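2-oxo-1,2-dihydroquinoline 8-monooxygenase, oxygenase component (Pseudomonas putida, PDB 1Z03) probably hydroxylates 2-oxo-1,2-dihydroquinoline at carbon 8 as the terminal oxygenase of a Rieske-type system, using a [2Fe-2S] cluster and a mononuclear iron. Local coordinates at residues 261-266 and 293-298. Residues are numbered along the deposited sequence; the frame is centred on the assembly and turned at random.
Sequences GMMQWL and RTSVVL. With OCH (quinolin-2(1H)-one), chain I.
R293 lays its guanidinium against the thioether of M263: SD sits over one face of that flat group, 3.5 Å from NE, and the two side chains cross at about a right angle. M263 reaches this place with CG anti to the backbone N (chi1 174°) and two further bends, which bring CE to 3.8 Å from S295 CB. Beyond the sulfur, the R293 guanidinium is fixed by a salt bridge from NE to E305, by the carbonyls of F180 and P181, and by a water that NH2 shares with L266 O. Replacing R293 with alanine is likely to leave E305 without this cation and the M263 sulfur without the guanidinium face. Strands 261-264 and 293-297 run antiparallel (175°) as neighbours in the sheet of the catalytic domain, M262 and V296 exchanging reciprocal backbone hydrogen bonds (M262 N to V296 O, 3.0 Å). On the opposite face from M263, M262 CG packs on V296 CG1 (3.7 Å). Farther along, T294 OG1 lies 3.0 Å from Q264 OE1; NE2 of the same amide hydrogen-bonds S393 OG. T294 CG2 comes within 3.8 Å of N2 of the bound quinolinone, which is hydrogen-bonded to G216 O. With the T294 side chain about 7 Å from that of the iron ligand H221, its methyl probably lines the substrate pocket.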
loop_
_atom_site.group_PDB
_atom_site.type_symbol
_atom_site.label_atom_id
_atom_site.label_comp_id
_atom_site.label_asym_id
_atom_site.label_seq_id
_atom_site.Cartn_x
_atom_site.Cartn_y
_atom_site.Cartn_z
ATOM N N GLY A 261 -35.146 -12.309 7.674
ATOM C CA GLY A 261 -34.007 -13.040 8.201
ATOM C C GLY A 261 -34.312 -14.485 8.527
ATOM O O GLY A 261 -35.202 -15.093 7.925
ATOM N N MET A 262 -33.568 -15.037 9.476
ATOM C CA MET A 262 -33.751 -16.422 9.879
ATOM C C MET A 262 -33.526 -16.599 11.373
ATOM O O MET A 262 -32.723 -15.889 11.978
ATOM C CB MET A 262 -32.776 -17.319 9.120
ATOM C CG MET A 262 -31.320 -16.922 9.318
ATOM S SD MET A 262 -30.177 -17.864 8.311
ATOM C CE MET A 262 -29.130 -18.541 9.517
ATOM N N MET A 263 -34.241 -17.558 11.950
ATOM C CA MET A 263 -34.134 -17.878 13.368
ATOM C C MET A 263 -33.655 -19.324 13.485
ATOM O O MET A 263 -34.246 -20.231 12.896
ATOM C CB MET A 263 -35.499 -17.723 14.052
ATOM C CG MET A 263 -35.539 -18.160 15.512
ATOM S SD MET A 263 -34.532 -17.107 16.585
ATOM C CE MET A 263 -35.453 -15.616 16.588
ATOM N N GLN A 264 -32.580 -19.538 14.237
ATOM C CA GLN A 264 -32.051 -20.879 14.415
ATOM C C GLN A 264 -32.658 -21.477 15.685
ATOM O O GLN A 264 -32.621 -20.855 16.750
ATOM C CB GLN A 264 -30.523 -20.823 14.494
ATOM C CG GLN A 264 -29.910 -20.052 13.331
ATOM C CD GLN A 264 -28.453 -20.378 13.097
ATOM O OE1 GLN A 264 -27.590 -20.073 13.921
ATOM N NE2 GLN A 264 -28.168 -21.004 11.961
ATOM N N TRP A 265 -33.232 -22.672 15.560
ATOM C CA TRP A 265 -33.879 -23.333 16.692
ATOM C C TRP A 265 -32.893 -23.994 17.645
ATOM O O TRP A 265 -32.936 -25.207 17.855
ATOM C CB TRP A 265 -34.894 -24.380 16.202
ATOM C CG TRP A 265 -36.026 -23.811 15.398
ATOM C CD1 TRP A 265 -36.274 -24.027 14.074
ATOM C CD2 TRP A 265 -37.064 -22.931 15.863
ATOM N NE1 TRP A 265 -37.401 -23.338 13.682
ATOM C CE2 TRP A 265 -37.905 -22.657 14.758
ATOM C CE3 TRP A 265 -37.365 -22.349 17.104
ATOM C CZ2 TRP A 265 -39.026 -21.827 14.854
ATOM C CZ3 TRP A 265 -38.484 -21.521 17.202
ATOM C CH2 TRP A 265 -39.300 -21.270 16.081
ATOM N N LEU A 266 -32.008 -23.193 18.226
ATOM C CA LEU A 266 -31.029 -23.720 19.163
ATOM C C LEU A 266 -31.744 -24.206 20.425
ATOM O O LEU A 266 -32.794 -23.677 20.808
ATOM C CB LEU A 266 -29.996 -22.642 19.522
ATOM C CG LEU A 266 -29.284 -21.973 18.343
ATOM C CD1 LEU A 266 -28.054 -21.223 18.844
ATOM C CD2 LEU A 266 -28.884 -23.028 17.326
ATOM N N ARG A 293 -29.696 -18.221 21.896
ATOM C CA ARG A 293 -30.189 -18.478 20.553
ATOM C C ARG A 293 -29.782 -17.370 19.589
ATOM O O ARG A 293 -29.912 -16.185 19.893
ATOM C CB ARG A 293 -31.709 -18.613 20.565
ATOM C CG ARG A 293 -32.295 -18.950 19.211
ATOM C CD ARG A 293 -33.742 -19.365 19.340
ATOM N NE ARG A 293 -34.595 -18.301 19.853
ATOM C CZ ARG A 293 -35.885 -18.462 20.143
ATOM N NH1 ARG A 293 -36.600 -17.444 20.597
ATOM N NH2 ARG A 293 -36.455 -19.652 19.993
ATOM N N THR A 294 -29.300 -17.762 18.418
ATOM C CA THR A 294 -28.874 -16.791 17.422
ATOM C C THR A 294 -29.800 -16.691 16.212
ATOM O O THR A 294 -30.396 -17.678 15.768
ATOM C CB THR A 294 -27.446 -17.099 16.920
ATOM O OG1 THR A 294 -27.387 -18.449 16.450
ATOM C CG2 THR A 294 -26.433 -16.924 18.037
ATOM N N SER A 295 -29.902 -15.476 15.686
ATOM C CA SER A 295 -30.719 -15.182 14.519
ATOM C C SER A 295 -30.020 -14.042 13.786
ATOM O O SER A 295 -29.238 -13.305 14.390
ATOM C CB SER A 295 -32.120 -14.733 14.946
ATOM O OG SER A 295 -32.073 -13.531 15.701
ATOM N N VAL A 296 -30.283 -13.906 12.488
ATOM C CA VAL A 296 -29.684 -12.831 11.714
ATOM C C VAL A 296 -30.695 -12.290 10.703
ATOM O O VAL A 296 -31.466 -13.052 10.113
ATOM C CB VAL A 296 -28.399 -13.313 10.991
ATOM C CG1 VAL A 296 -28.717 -14.466 10.055
ATOM C CG2 VAL A 296 -27.759 -12.153 10.229
ATOM N N VAL A 297 -30.701 -10.970 10.532
ATOM C CA VAL A 297 -31.616 -10.312 9.604
ATOM C C VAL A 297 -30.858 -9.290 8.747
ATOM O O VAL A 297 -29.798 -8.801 9.148
ATOM C CB VAL A 297 -32.768 -9.563 10.369
ATOM C CG1 VAL A 297 -33.527 -10.525 11.276
ATOM C CG2 VAL A 297 -32.201 -8.418 11.192
ATOM N N LEU A 298 -31.395 -8.972 7.572
ATOM C CA LEU A 298 -30.779 -7.979 6.698
ATOM C C LEU A 298 -30.768 -6.645 7.448
ATOM O O LEU A 298 -31.676 -6.364 8.238
ATOM C CB LEU A 298 -31.584 -7.845 5.398
ATOM C CG LEU A 298 -31.316 -8.868 4.284
ATOM C CD1 LEU A 298 -32.439 -8.836 3.258
ATOM C CD2 LEU A 298 -29.979 -8.563 3.616
HETATM O O1 OCH I . -23.095 -18.996 18.023
HETATM N N2 OCH I . -22.716 -16.754 18.509
HETATM C C3 OCH I . -22.414 -15.705 19.415
HETATM C C4 OCH I . -22.312 -14.337 18.964
HETATM C C5 OCH I . -22.005 -13.353 19.905
HETATM C C6 OCH I . -21.795 -13.691 21.279
HETATM C C7 OCH I . -21.896 -15.010 21.717
HETATM C C8 OCH I . -22.198 -16.042 20.820
HETATM C C9 OCH I . -22.310 -17.465 21.259
HETATM C C10 OCH I . -22.597 -18.444 20.387
HETATM C C1 OCH I . -22.833 -18.155 18.883
HETATM O O HOH W 1 -35.238 -22.338 19.867
#